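PDB 1KS8: endo-b-1,4-glucanase from Nasutitermes takasagoensis, which probably hydrolyses internal beta-1,4-glucosidic linkages of cellulose and related beta-glucans, as a family 9 glycoside hydrolase built on an (alpha/alpha)6 barrel. Local coordinates for residues L177-F185 / L222-Y231; D40-L48 / T108-V117. All coordinates share one frame; numbering follows the deposited sequence.

Contact 1 (L177-F185 / L222-Y231); sequences LLTHARQLF and LYRATNDNTY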
ATOM      1  N   LEU A 177     -11.564  15.150  -5.091  1.00 13.17           N
ATOM      2  CA  LEU A 177     -10.311  14.403  -5.096  1.00 12.40           C
ATOM      3  C   LEU A 177      -9.349  14.984  -6.129  1.00 12.36           C
ATOM      4  O   LEU A 177      -8.170  15.197  -5.849  1.00 12.36           O
ATOM      5  CB  LEU A 177     -10.578  12.936  -5.435  1.00 12.65           C
ATOM      6  CG  LEU A 177     -11.281  12.073  -4.385  1.00 11.00           C
ATOM      7  CD1 LEU A 177     -11.724  10.764  -5.018  1.00 11.67           C
ATOM      8  CD2 LEU A 177     -10.342  11.816  -3.215  1.00 12.65           C
ATOM      9  N   LEU A 178      -9.863  15.237  -7.328  1.00 13.19           N
ATOM     10  CA  LEU A 178      -9.044  15.771  -8.409  1.00 14.41           C
ATOM     11  C   LEU A 178      -8.493  17.161  -8.108  1.00 13.90           C
ATOM     12  O   LEU A 178      -7.352  17.464  -8.454  1.00 15.14           O
ATOM     13  CB  LEU A 178      -9.848  15.797  -9.712  1.00 14.94           C
ATOM     14  CG  LEU A 178      -9.049  16.076 -10.987  1.00 18.37           C
ATOM     15  CD1 LEU A 178      -7.955  15.031 -11.157  1.00 17.47           C
ATOM     16  CD2 LEU A 178      -9.989  16.058 -12.182  1.00 19.20           C
ATOM     17  N   THR A 179      -9.295  18.008  -7.468  1.00 13.81           N
ATOM     18  CA  THR A 179      -8.840  19.353  -7.130  1.00 14.24           C
ATOM     19  C   THR A 179      -7.611  19.257  -6.230  1.00 12.80           C
ATOM     20  O   THR A 179      -6.597  19.913  -6.467  1.00 13.68           O
ATOM     21  CB  THR A 179      -9.942  20.156  -6.405  1.00 15.92           C
ATOM     22  OG1 THR A 179     -11.023  20.402  -7.312  1.00 18.02           O
ATOM     23  CG2 THR A 179      -9.398  21.487  -5.901  1.00 16.85           C
ATOM     24  N   HIS A 180      -7.707  18.423  -5.201  1.00 11.77           N
ATOM     25  CA  HIS A 180      -6.603  18.233  -4.272  1.00 11.36           C
ATOM     26  C   HIS A 180      -5.401  17.605  -4.965  1.00 11.23           C
ATOM     27  O   HIS A 180      -4.259  17.970  -4.686  1.00 12.19           O
ATOM     28  CB  HIS A 180      -7.052  17.357  -3.102  1.00 11.15           C
ATOM     29  CG  HIS A 180      -7.913  18.075  -2.112  1.00 11.86           C
ATOM     30  ND1 HIS A 180      -7.393  18.915  -1.150  1.00 11.28           N
ATOM     31  CD2 HIS A 180      -9.258  18.113  -1.957  1.00 12.00           C
ATOM     32  CE1 HIS A 180      -8.380  19.440  -0.446  1.00 11.68           C
ATOM     33  NE2 HIS A 180      -9.522  18.970  -0.915  1.00 12.46           N
ATOM     34  N   ALA A 181      -5.658  16.669  -5.872  1.00 10.93           N
ATOM     35  CA  ALA A 181      -4.583  16.003  -6.602  1.00 11.01           C
ATOM     36  C   ALA A 181      -3.779  17.003  -7.429  1.00 10.60           C
ATOM     37  O   ALA A 181      -2.552  16.974  -7.422  1.00 11.00           O
ATOM     38  CB  ALA A 181      -5.158  14.919  -7.508  1.00 11.54           C
ATOM     39  N   ARG A 182      -4.471  17.889  -8.139  1.00 11.18           N
ATOM     40  CA  ARG A 182      -3.794  18.887  -8.964  1.00 11.74           C
ATOM     41  C   ARG A 182      -2.924  19.823  -8.134  1.00 10.51           C
ATOM     42  O   ARG A 182      -1.796  20.140  -8.513  1.00 11.36           O
ATOM     43  CB  ARG A 182      -4.813  19.719  -9.745  1.00 14.78           C
ATOM     44  CG  ARG A 182      -5.637  18.933 -10.748  1.00 17.46           C
ATOM     45  CD  ARG A 182      -6.454  19.875 -11.620  1.00 23.07           C
ATOM     46  NE  ARG A 182      -7.262  19.159 -12.603  1.00 27.33           N
ATOM     47  CZ  ARG A 182      -7.929  19.748 -13.592  1.00 30.51           C
ATOM     48  NH1 ARG A 182      -7.883  21.066 -13.731  1.00 32.65           N
ATOM     49  NH2 ARG A 182      -8.640  19.019 -14.441  1.00 31.53           N
ATOM     50  N   GLN A 183      -3.458  20.272  -7.003  1.00 10.76           N
ATOM     51  CA  GLN A 183      -2.734  21.181  -6.127  1.00 10.47           C
ATOM     52  C   GLN A 183      -1.514  20.516  -5.504  1.00  9.87           C
ATOM     53  O   GLN A 183      -0.451  21.128  -5.417  1.00 11.12           O
ATOM     54  CB  GLN A 183      -3.667  21.704  -5.034  1.00 11.40           C
ATOM     55  CG  GLN A 183      -4.909  22.385  -5.592  1.00 13.50           C
ATOM     56  CD  GLN A 183      -5.868  22.828  -4.512  1.00 15.85           C
ATOM     57  OE1 GLN A 183      -6.022  22.157  -3.492  1.00 15.77           O
ATOM     58  NE2 GLN A 183      -6.537  23.954  -4.740  1.00 16.20           N
ATOM     59  N   LEU A 184      -1.658  19.265  -5.074  1.00  9.52           N
ATOM     60  CA  LEU A 184      -0.529  18.564  -4.475  1.00  9.48           C
ATOM     61  C   LEU A 184       0.570  18.289  -5.493  1.00 10.34           C
ATOM     62  O   LEU A 184       1.751  18.307  -5.146  1.00 10.13           O
ATOM     63  CB  LEU A 184      -0.995  17.263  -3.812  1.00  9.65           C
ATOM     64  CG  LEU A 184      -1.626  17.503  -2.436  1.00 10.61           C
ATOM     65  CD1 LEU A 184      -2.342  16.249  -1.963  1.00 10.44           C
ATOM     66  CD2 LEU A 184      -0.546  17.923  -1.447  1.00 10.42           C
ATOM     67  N   PHE A 185       0.197  18.046  -6.747  1.00 10.49           N
ATOM     68  CA  PHE A 185       1.211  17.815  -7.767  1.00 11.05           C
ATOM     69  C   PHE A 185       1.995  19.102  -7.993  1.00 10.39           C
ATOM     70  O   PHE A 185       3.217  19.078  -8.104  1.00 11.22           O
ATOM     71  CB  PHE A 185       0.601  17.381  -9.097  1.00 11.33           C
ATOM     72  CG  PHE A 185       1.620  17.242 -10.193  1.00 13.06           C
ATOM     73  CD1 PHE A 185       2.550  16.205 -10.166  1.00 14.21           C
ATOM     74  CD2 PHE A 185       1.704  18.190 -11.207  1.00 14.82           C
ATOM     75  CE1 PHE A 185       3.552  16.116 -11.131  1.00 15.20           C
ATOM     76  CE2 PHE A 185       2.701  18.110 -12.178  1.00 15.49           C
ATOM     77  CZ  PHE A 185       3.628  17.072 -12.138  1.00 15.38           C
ATOM     78  N   LEU A 222      -2.326  11.895 -13.116  1.00 11.49           N
ATOM     79  CA  LEU A 222      -3.142  13.078 -13.360  1.00 11.72           C
ATOM     80  C   LEU A 222      -3.592  13.114 -14.814  1.00 12.40           C
ATOM     81  O   LEU A 222      -4.711  13.520 -15.109  1.00 12.42           O
ATOM     82  CB  LEU A 222      -2.368  14.346 -13.001  1.00 11.85           C
ATOM     83  CG  LEU A 222      -2.496  14.713 -11.519  1.00 13.12           C
ATOM     84  CD1 LEU A 222      -1.484  15.778 -11.156  1.00 15.28           C
ATOM     85  CD2 LEU A 222      -3.919  15.182 -11.239  1.00 12.84           C
ATOM     86  N   TYR A 223      -2.725  12.684 -15.725  1.00 12.57           N
ATOM     87  CA  TYR A 223      -3.103  12.660 -17.131  1.00 13.92           C
ATOM     88  C   TYR A 223      -4.253  11.673 -17.312  1.00 13.66           C
ATOM     89  O   TYR A 223      -5.242  11.964 -17.982  1.00 15.13           O
ATOM     90  CB  TYR A 223      -1.929  12.230 -18.012  1.00 14.71           C
ATOM     91  CG  TYR A 223      -2.331  11.991 -19.450  1.00 16.72           C
ATOM     92  CD1 TYR A 223      -2.884  13.016 -20.219  1.00 17.44           C
ATOM     93  CD2 TYR A 223      -2.184  10.733 -20.036  1.00 18.47           C
ATOM     94  CE1 TYR A 223      -3.282  12.794 -21.536  1.00 19.50           C
ATOM     95  CE2 TYR A 223      -2.579  10.501 -21.353  1.00 19.75           C
ATOM     96  CZ  TYR A 223      -3.127  11.536 -22.096  1.00 20.52           C
ATOM     97  OH  TYR A 223      -3.524  11.310 -23.395  1.00 22.59           O
ATOM     98  N   ARG A 224      -4.121  10.500 -16.704  1.00 12.88           N
ATOM     99  CA  ARG A 224      -5.151   9.479 -16.811  1.00 13.11           C
ATOM    100  C   ARG A 224      -6.491   9.957 -16.258  1.00 13.30           C
ATOM    101  O   ARG A 224      -7.545   9.629 -16.800  1.00 14.65           O
ATOM    102  CB  ARG A 224      -4.713   8.212 -16.068  1.00 12.86           C
ATOM    103  CG  ARG A 224      -5.668   7.044 -16.235  1.00 12.77           C
ATOM    104  CD  ARG A 224      -5.160   5.795 -15.539  1.00 13.78           C
ATOM    105  NE  ARG A 224      -5.930   4.625 -15.943  1.00 13.79           N
ATOM    106  CZ  ARG A 224      -5.566   3.372 -15.702  1.00 13.69           C
ATOM    107  NH1 ARG A 224      -4.438   3.121 -15.050  1.00 12.41           N
ATOM    108  NH2 ARG A 224      -6.317   2.369 -16.138  1.00 13.66           N
ATOM    109  N   ALA A 225      -6.441  10.740 -15.185  1.00 14.15           N
ATOM    110  CA  ALA A 225      -7.646  11.243 -14.531  1.00 15.66           C
ATOM    111  C   ALA A 225      -8.265  12.492 -15.154  1.00 16.22           C
ATOM    112  O   ALA A 225      -9.428  12.804 -14.891  1.00 17.44           O
ATOM    113  CB  ALA A 225      -7.351  11.509 -13.059  1.00 14.88           C
ATOM    114  N   THR A 226      -7.502  13.201 -15.980  1.00 17.24           N
ATOM    115  CA  THR A 226      -8.000  14.433 -16.587  1.00 18.19           C
ATOM    116  C   THR A 226      -8.008  14.460 -18.110  1.00 19.59           C
ATOM    117  O   THR A 226      -8.784  15.201 -18.715  1.00 19.68           O
ATOM    118  CB  THR A 226      -7.164  15.634 -16.126  1.00 17.48           C
ATOM    119  OG1 THR A 226      -5.817  15.477 -16.594  1.00 16.42           O
ATOM    120  CG2 THR A 226      -7.162  15.733 -14.607  1.00 18.05           C
ATOM    121  N   ASN A 227      -7.141  13.659 -18.721  1.00 19.84           N
ATOM    122  CA  ASN A 227      -7.016  13.613 -20.175  1.00 21.91           C
ATOM    123  C   ASN A 227      -6.398  14.936 -20.622  1.00 21.85           C
ATOM    124  O   ASN A 227      -6.461  15.307 -21.794  1.00 22.46           O
ATOM    125  CB  ASN A 227      -8.384  13.426 -20.841  1.00 23.86           C
ATOM    126  CG  ASN A 227      -8.275  13.111 -22.322  1.00 27.35           C
ATOM    127  OD1 ASN A 227      -9.262  13.174 -23.057  1.00 30.25           O
ATOM    128  ND2 ASN A 227      -7.074  12.758 -22.765  1.00 28.42           N
ATOM    129  N   ASP A 228      -5.803  15.644 -19.667  1.00 20.88           N
ATOM    130  CA  ASP A 228      -5.158  16.925 -19.933  1.00 21.08           C
ATOM    131  C   ASP A 228      -3.735  16.635 -20.406  1.00 20.58           C
ATOM    132  O   ASP A 228      -2.873  16.267 -19.608  1.00 18.63           O
ATOM    133  CB  ASP A 228      -5.120  17.763 -18.654  1.00 23.32           C
ATOM    134  CG  ASP A 228      -4.735  19.203 -18.912  1.00 26.97           C
ATOM    135  OD1 ASP A 228      -3.889  19.443 -19.798  1.00 27.80           O
ATOM    136  OD2 ASP A 228      -5.273  20.092 -18.219  1.00 30.23           O
ATOM    137  N   ASN A 229      -3.497  16.805 -21.702  1.00 20.22           N
ATOM    138  CA  ASN A 229      -2.188  16.540 -22.294  1.00 20.71           C
ATOM    139  C   ASN A 229      -0.991  17.154 -21.567  1.00 19.63           C
ATOM    140  O   ASN A 229       0.110  16.607 -21.625  1.00 20.25           O
ATOM    141  CB  ASN A 229      -2.179  16.988 -23.760  1.00 22.39           C
ATOM    142  CG  ASN A 229      -3.009  16.082 -24.655  1.00 25.29           C
ATOM    143  OD1 ASN A 229      -3.208  16.374 -25.837  1.00 27.76           O
ATOM    144  ND2 ASN A 229      -3.491  14.975 -24.101  1.00 25.14           N
ATOM    145  N   THR A 230      -1.190  18.277 -20.884  1.00 19.02           N
ATOM    146  CA  THR A 230      -0.085  18.918 -20.173  1.00 19.47           C
ATOM    147  C   THR A 230       0.592  17.957 -19.193  1.00 17.90           C
ATOM    148  O   THR A 230       1.816  17.962 -19.049  1.00 16.51           O
ATOM    149  CB  THR A 230      -0.553  20.171 -19.393  1.00 21.12           C
ATOM    150  OG1 THR A 230       0.583  20.814 -18.800  1.00 25.42           O
ATOM    151  CG2 THR A 230      -1.528  19.788 -18.293  1.00 23.03           C
ATOM    152  N   TYR A 231      -0.208  17.130 -18.528  1.00 15.97           N
ATOM    153  CA  TYR A 231       0.323  16.172 -17.568  1.00 15.58           C
ATOM    154  C   TYR A 231       1.119  15.068 -18.253  1.00 15.11           C
ATOM    155  O   TYR A 231       2.140  14.621 -17.734  1.00 14.10           O
ATOM    156  CB  TYR A 231      -0.815  15.571 -16.742  1.00 13.40           C
ATOM    157  CG  TYR A 231      -1.420  16.542 -15.751  1.00 12.28           C
ATOM    158  CD1 TYR A 231      -0.653  17.087 -14.721  1.00 13.17           C
ATOM    159  CD2 TYR A 231      -2.759  16.913 -15.840  1.00 13.77           C
ATOM    160  CE1 TYR A 231      -1.209  17.976 -13.799  1.00 13.70           C
ATOM    161  CE2 TYR A 231      -3.323  17.800 -14.925  1.00 13.49           C
ATOM    162  CZ  TYR A 231      -2.544  18.325 -13.910  1.00 14.42           C
ATOM    163  OH  TYR A 231      -3.102  19.192 -12.997  1.00 16.22           O
TER
HETATM  164  O   HOH W   1      -1.380  20.201 -11.271  1.00 22.75           O

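Contact 2 (D40-L48 / T108-V117); sequences DQGDQGQDL and TSQNEFYGQV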
ATOM      1  N   ASP A  40      -6.221  13.096  16.960  1.00  9.81           N
ATOM      2  CA  ASP A  40      -5.197  13.384  15.958  1.00  8.91           C
ATOM      3  C   ASP A  40      -5.508  14.732  15.318  1.00  8.83           C
ATOM      4  O   ASP A  40      -6.600  14.941  14.784  1.00  8.99           O
ATOM      5  CB  ASP A  40      -5.161  12.276  14.901  1.00  8.15           C
ATOM      6  CG  ASP A  40      -4.463  11.017  15.399  1.00  7.78           C
ATOM      7  OD1 ASP A  40      -4.167  10.935  16.609  1.00  8.86           O
ATOM      8  OD2 ASP A  40      -4.210  10.110  14.579  1.00  7.93           O
ATOM      9  N   GLN A  41      -4.544  15.646  15.364  1.00  7.93           N
ATOM     10  CA  GLN A  41      -4.772  16.979  14.824  1.00  8.54           C
ATOM     11  C   GLN A  41      -3.504  17.699  14.389  1.00  9.13           C
ATOM     12  O   GLN A  41      -2.401  17.368  14.833  1.00  8.64           O
ATOM     13  CB  GLN A  41      -5.496  17.817  15.875  1.00  8.78           C
ATOM     14  CG  GLN A  41      -4.673  18.056  17.134  1.00 11.09           C
ATOM     15  CD  GLN A  41      -5.523  18.504  18.303  1.00 12.70           C
ATOM     16  OE1 GLN A  41      -6.179  17.690  18.957  1.00 16.07           O
ATOM     17  NE2 GLN A  41      -5.529  19.804  18.564  1.00 11.87           N
ATOM     18  N   GLY A  42      -3.682  18.695  13.525  1.00  8.72           N
ATOM     19  CA  GLY A  42      -2.567  19.475  13.018  1.00  9.66           C
ATOM     20  C   GLY A  42      -2.080  20.531  13.993  1.00  8.92           C
ATOM     21  O   GLY A  42      -2.589  20.646  15.108  1.00  9.83           O
ATOM     22  N   ASP A  43      -1.099  21.315  13.560  1.00  9.80           N
ATOM     23  CA  ASP A  43      -0.515  22.346  14.408  1.00 10.57           C
ATOM     24  C   ASP A  43      -1.477  23.458  14.821  1.00 10.11           C
ATOM     25  O   ASP A  43      -1.259  24.114  15.840  1.00 10.99           O
ATOM     26  CB  ASP A  43       0.729  22.920  13.724  1.00 12.38           C
ATOM     27  CG  ASP A  43       1.831  21.879  13.560  1.00 13.05           C
ATOM     28  OD1 ASP A  43       2.847  22.176  12.897  1.00 19.61           O
ATOM     29  OD2 ASP A  43       1.685  20.761  14.099  1.00 18.49           O
ATOM     30  N   GLN A  44      -2.535  23.671  14.041  1.00 10.44           N
ATOM     31  CA  GLN A  44      -3.532  24.686  14.377  1.00 10.29           C
ATOM     32  C   GLN A  44      -4.784  24.013  14.926  1.00 10.51           C
ATOM     33  O   GLN A  44      -5.815  24.654  15.125  1.00  9.89           O
ATOM     34  CB  GLN A  44      -3.904  25.533  13.152  1.00 11.84           C
ATOM     35  CG  GLN A  44      -2.916  26.649  12.848  1.00 16.54           C
ATOM     36  CD  GLN A  44      -1.616  26.140  12.276  1.00 18.89           C
ATOM     37  OE1 GLN A  44      -0.552  26.715  12.512  1.00 22.84           O
ATOM     38  NE2 GLN A  44      -1.692  25.067  11.503  1.00 19.14           N
ATOM     39  N   GLY A  45      -4.691  22.711  15.169  1.00  8.98           N
ATOM     40  CA  GLY A  45      -5.830  21.980  15.692  1.00  8.90           C
ATOM     41  C   GLY A  45      -6.731  21.409  14.614  1.00  6.67           C
ATOM     42  O   GLY A  45      -7.842  20.967  14.911  1.00  8.61           O
ATOM     43  N   GLN A  46      -6.265  21.416  13.367  1.00  7.25           N
ATOM     44  CA  GLN A  46      -7.055  20.873  12.268  1.00  8.01           C
ATOM     45  C   GLN A  46      -7.303  19.390  12.510  1.00  8.80           C
ATOM     46  O   GLN A  46      -6.425  18.669  12.976  1.00  9.47           O
ATOM     47  CB  GLN A  46      -6.326  21.021  10.931  1.00  9.40           C
ATOM     48  CG  GLN A  46      -5.956  22.440  10.531  1.00 11.09           C
ATOM     49  CD  GLN A  46      -4.522  22.794  10.875  1.00  9.43           C
ATOM     50  OE1 GLN A  46      -3.875  23.555  10.154  1.00 11.31           O
ATOM     51  NE2 GLN A  46      -4.020  22.253  11.979  1.00  6.85           N
ATOM     52  N   ASP A  47      -8.503  18.937  12.175  1.00  9.34           N
ATOM     53  CA  ASP A  47      -8.861  17.538  12.342  1.00  8.96           C
ATOM     54  C   ASP A  47      -8.022  16.655  11.417  1.00  9.28           C
ATOM     55  O   ASP A  47      -7.991  16.871  10.209  1.00  9.81           O
ATOM     56  CB  ASP A  47     -10.352  17.365  12.032  1.00 10.92           C
ATOM     57  CG  ASP A  47     -10.794  15.916  12.043  1.00 11.05           C
ATOM     58  OD1 ASP A  47     -10.160  15.099  12.741  1.00 12.32           O
ATOM     59  OD2 ASP A  47     -11.796  15.604  11.363  1.00 11.86           O
ATOM     60  N   LEU A  48      -7.324  15.679  11.994  1.00  8.87           N
ATOM     61  CA  LEU A  48      -6.524  14.746  11.204  1.00  8.55           C
ATOM     62  C   LEU A  48      -6.901  13.313  11.570  1.00  9.10           C
ATOM     63  O   LEU A  48      -6.108  12.386  11.398  1.00  8.49           O
ATOM     64  CB  LEU A  48      -5.022  14.964  11.431  1.00  9.00           C
ATOM     65  CG  LEU A  48      -4.394  16.266  10.919  1.00  8.66           C
ATOM     66  CD1 LEU A  48      -2.905  16.253  11.241  1.00  8.32           C
ATOM     67  CD2 LEU A  48      -4.608  16.410   9.414  1.00 11.14           C
ATOM     68  N   THR A 108      -3.969  20.619   4.443  1.00  9.59           N
ATOM     69  CA  THR A 108      -4.475  21.791   5.150  1.00  9.46           C
ATOM     70  C   THR A 108      -4.430  23.118   4.394  1.00 12.02           C
ATOM     71  O   THR A 108      -5.206  24.027   4.690  1.00 12.68           O
ATOM     72  CB  THR A 108      -3.750  21.927   6.502  1.00 10.44           C
ATOM     73  OG1 THR A 108      -2.343  21.757   6.305  1.00 11.27           O
ATOM     74  CG2 THR A 108      -4.241  20.856   7.468  1.00  9.68           C
ATOM     75  N   SER A 109      -3.521  23.234   3.435  1.00 12.08           N
ATOM     76  CA  SER A 109      -3.414  24.437   2.617  1.00 12.57           C
ATOM     77  C   SER A 109      -2.927  23.949   1.261  1.00 12.76           C
ATOM     78  O   SER A 109      -2.391  22.850   1.162  1.00 12.11           O
ATOM     79  CB  SER A 109      -2.417  25.428   3.219  1.00 14.31           C
ATOM     80  OG  SER A 109      -2.548  26.696   2.596  1.00 19.28           O
ATOM     81  N   GLN A 110      -3.106  24.747   0.215  1.00 12.49           N
ATOM     82  CA  GLN A 110      -2.691  24.313  -1.113  1.00 12.80           C
ATOM     83  C   GLN A 110      -1.264  23.766  -1.168  1.00 11.87           C
ATOM     84  O   GLN A 110      -1.020  22.738  -1.803  1.00 13.70           O
ATOM     85  CB  GLN A 110      -2.876  25.449  -2.123  1.00 13.74           C
ATOM     86  CG  GLN A 110      -4.344  25.708  -2.476  1.00 16.19           C
ATOM     87  CD  GLN A 110      -5.123  26.393  -1.360  1.00 15.89           C
ATOM     88  OE1 GLN A 110      -6.354  26.322  -1.315  1.00 18.25           O
ATOM     89  NE2 GLN A 110      -4.413  27.072  -0.469  1.00 15.44           N
ATOM     90  N   ASN A 111      -0.333  24.437  -0.497  1.00 10.83           N
ATOM     91  CA  ASN A 111       1.056  23.995  -0.479  1.00 12.07           C
ATOM     92  C   ASN A 111       1.514  23.536   0.902  1.00 11.41           C
ATOM     93  O   ASN A 111       2.656  23.765   1.296  1.00 11.87           O
ATOM     94  CB  ASN A 111       1.972  25.112  -0.985  1.00 13.86           C
ATOM     95  CG  ASN A 111       1.724  25.447  -2.440  1.00 15.03           C
ATOM     96  OD1 ASN A 111       1.776  24.572  -3.304  1.00 16.56           O
ATOM     97  ND2 ASN A 111       1.453  26.717  -2.720  1.00 17.95           N
ATOM     98  N   GLU A 112       0.612  22.893   1.637  1.00 10.54           N
ATOM     99  CA  GLU A 112       0.927  22.380   2.966  1.00 10.71           C
ATOM    100  C   GLU A 112       0.281  21.011   3.077  1.00  9.64           C
ATOM    101  O   GLU A 112      -0.877  20.831   2.704  1.00 11.47           O
ATOM    102  CB  GLU A 112       0.377  23.299   4.059  1.00 10.70           C
ATOM    103  CG  GLU A 112       0.830  22.905   5.462  1.00 12.29           C
ATOM    104  CD  GLU A 112       0.391  23.893   6.523  1.00 12.85           C
ATOM    105  OE1 GLU A 112      -0.765  23.804   6.988  1.00 13.28           O
ATOM    106  OE2 GLU A 112       1.204  24.770   6.883  1.00 14.36           O
ATOM    107  N   PHE A 113       1.031  20.044   3.589  1.00  9.22           N
ATOM    108  CA  PHE A 113       0.501  18.697   3.711  1.00  8.89           C
ATOM    109  C   PHE A 113       1.065  17.957   4.914  1.00  8.21           C
ATOM    110  O   PHE A 113       2.283  17.867   5.086  1.00  9.13           O
ATOM    111  CB  PHE A 113       0.818  17.909   2.436  1.00  8.84           C
ATOM    112  CG  PHE A 113       0.193  16.550   2.399  1.00  9.55           C
ATOM    113  CD1 PHE A 113      -1.174  16.411   2.204  1.00  9.47           C
ATOM    114  CD2 PHE A 113       0.965  15.409   2.593  1.00 10.27           C
ATOM    115  CE1 PHE A 113      -1.770  15.155   2.203  1.00  7.96           C
ATOM    116  CE2 PHE A 113       0.379  14.144   2.595  1.00  9.16           C
ATOM    117  CZ  PHE A 113      -0.991  14.018   2.400  1.00  9.88           C
ATOM    118  N   TYR A 114       0.183  17.429   5.753  1.00  7.27           N
ATOM    119  CA  TYR A 114       0.641  16.673   6.907  1.00  7.66           C
ATOM    120  C   TYR A 114       0.980  15.256   6.474  1.00  7.86           C
ATOM    121  O   TYR A 114       0.142  14.542   5.918  1.00  8.56           O
ATOM    122  CB  TYR A 114      -0.408  16.679   8.020  1.00  8.37           C
ATOM    123  CG  TYR A 114      -0.358  17.953   8.827  1.00  7.77           C
ATOM    124  CD1 TYR A 114      -0.968  19.123   8.365  1.00  8.62           C
ATOM    125  CD2 TYR A 114       0.369  18.012  10.015  1.00  7.91           C
ATOM    126  CE1 TYR A 114      -0.845  20.323   9.072  1.00  8.71           C
ATOM    127  CE2 TYR A 114       0.497  19.201  10.724  1.00  8.26           C
ATOM    128  CZ  TYR A 114      -0.110  20.350  10.247  1.00  8.27           C
ATOM    129  OH  TYR A 114       0.036  21.526  10.946  1.00  9.89           O
ATOM    130  N   GLY A 115       2.227  14.866   6.721  1.00  7.36           N
ATOM    131  CA  GLY A 115       2.687  13.549   6.321  1.00  8.04           C
ATOM    132  C   GLY A 115       2.838  12.531   7.429  1.00  6.60           C
ATOM    133  O   GLY A 115       3.237  11.393   7.171  1.00  6.70           O
ATOM    134  N   GLN A 116       2.528  12.913   8.661  1.00  7.74           N
ATOM    135  CA  GLN A 116       2.651  11.968   9.757  1.00  7.19           C
ATOM    136  C   GLN A 116       1.906  12.402  11.003  1.00  6.94           C
ATOM    137  O   GLN A 116       1.847  13.589  11.317  1.00  7.54           O
ATOM    138  CB  GLN A 116       4.130  11.772  10.115  1.00  7.75           C
ATOM    139  CG  GLN A 116       4.425  10.523  10.945  1.00  8.07           C
ATOM    140  CD  GLN A 116       5.916  10.314  11.164  1.00  6.95           C
ATOM    141  OE1 GLN A 116       6.705  10.368  10.220  1.00  7.57           O
ATOM    142  NE2 GLN A 116       6.307  10.065  12.411  1.00  7.03           N
ATOM    143  N   VAL A 117       1.311  11.433  11.689  1.00  7.21           N
ATOM    144  CA  VAL A 117       0.654  11.680  12.968  1.00  7.59           C
ATOM    145  C   VAL A 117       1.172  10.556  13.853  1.00  7.47           C
ATOM    146  O   VAL A 117       1.024   9.368  13.527  1.00  7.61           O
ATOM    147  CB  VAL A 117      -0.881  11.616  12.907  1.00  7.57           C
ATOM    148  CG1 VAL A 117      -1.449  11.857  14.307  1.00 11.39           C
ATOM    149  CG2 VAL A 117      -1.409  12.673  11.948  1.00 10.00           C
TER
HETATM  150  O   HOH W   2      -0.423  23.810   9.808  1.00 15.97           O

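Contact 1 (L177-F185 / L222-Y231)
Leu-222 inserts as a knob between Leu-178, Ala-181, Arg-182 and Phe-185, joining helix 171-190 of the (alpha/alpha)6 fold to the end of helix 212-226; the local axes approach to 11.2 Å and cross at 148°, roughly antiparallel. Its two methyls divide the hole: CD2 meets Ala-181 CB at 3.9 Å, whereas CD1 turns to CB and CG of Phe-185. At the other end of the interface, Leu-178 CD1 reaches Thr-226 CG2 at 3.6 Å because CG stands opposite the backbone N (chi1 -169°). Thr-226 presents this methyl while its OG1 bonds back to Leu-222 O and accepts from Asp-228 N, the latter closing an ST turn. Beyond the turn, Tyr-231 packs one ring face over Leu-222 CB and directs its edge at the face of Phe-185, an offset edge-to-face pair with centroids 5.9 Å apart and planes at 76°. Arg-182, extended from CG to NE, crosses Tyr-231 at about a right angle and brings NH2 to 3.6 Å from Thr-226 CG2; its NE is buried without a polar partner. A water links helix 171-190 to helix 229-241, donating to Arg-182 O at 2.8 Å and lying 2.6 Å from Tyr-231 OH, in the plane of the ring.

Contact 2 (D40-L48 / T108-V117)
Strand 113-117, the middle strand of a small three-stranded antiparallel sheet, lends Tyr-114 and Val-117 to a contact with the loop 40-48, whose chain reverses through a type I turn from Gly-42 to Gly-45. Tyr-114 is the central side chain. Its OH accepts a nearly straight hydrogen bond from Asp-43 N (2.9 Å, 162°), which ties the phenol to the turn backbone. Two off-centre CH-pi contacts accompany this bond: Gly-42 CA lies 4.2 Å from the ring centroid and Leu-48 CD1 4.3 Å from it. The Asp-43 carboxylate stands almost perpendicular to the ring, with OD2 at the ring edge.

A water extends the polar end of Tyr-114. It lies 2.6 Å from Tyr-114 OH and donates to Glu-112 OE1; it also lies close to Gln-44 NE2, at a distance too short to be sure of. Gln-44 NE2 donates to Gln-46 OE1, and Thr-108 OG1 donates to the anti lone pair of Glu-112 OE1. Gln-46 crosses Thr-108 at about a right angle over the methyl CG2, 3.8 Å from Gln-46 OE1.

At the strand's end, Val-117 uses both branches: CG1, held trans to the main-chain nitrogen by a chi1 of 179°, packs on the Asp-40 carboxylate, while CG2 meets Leu-48 CD1 at 3.9 Å. Asp-40 forms salt bridges with Lys-60 and Arg-137. Strand 113-117 pairs with strands 60-61 and 139-142, with a classic bulge where Gly-115 and Gln-116 face Tyr-140, and Tyr-114 and Val-117 also touch helix 89-106.

In the fold
Both contacts are partly buried, and each centre lies about 21 Å from the centre of the chain, so neither occupies its middle. Contact 1 joins helices largely through apolar and aromatic packing, its water supplying a polar link. Contact 2 holds an irregular loop to a sheet strand and relies more on polar groups: a direct backbone-to-phenol hydrogen bond and a water joining Tyr-114 OH and Glu-112. They share no helix or strand, yet touch directly, with their centres about 22 Å apart: Leu-184 CD2 packs 4.0 Å from Phe-113 CD1, and Gln-183 NE2 lies 3.6 Å from Gln-110 CG. Helix 171-190 thus meets segment 222-231 and segment 108-117 through different residues.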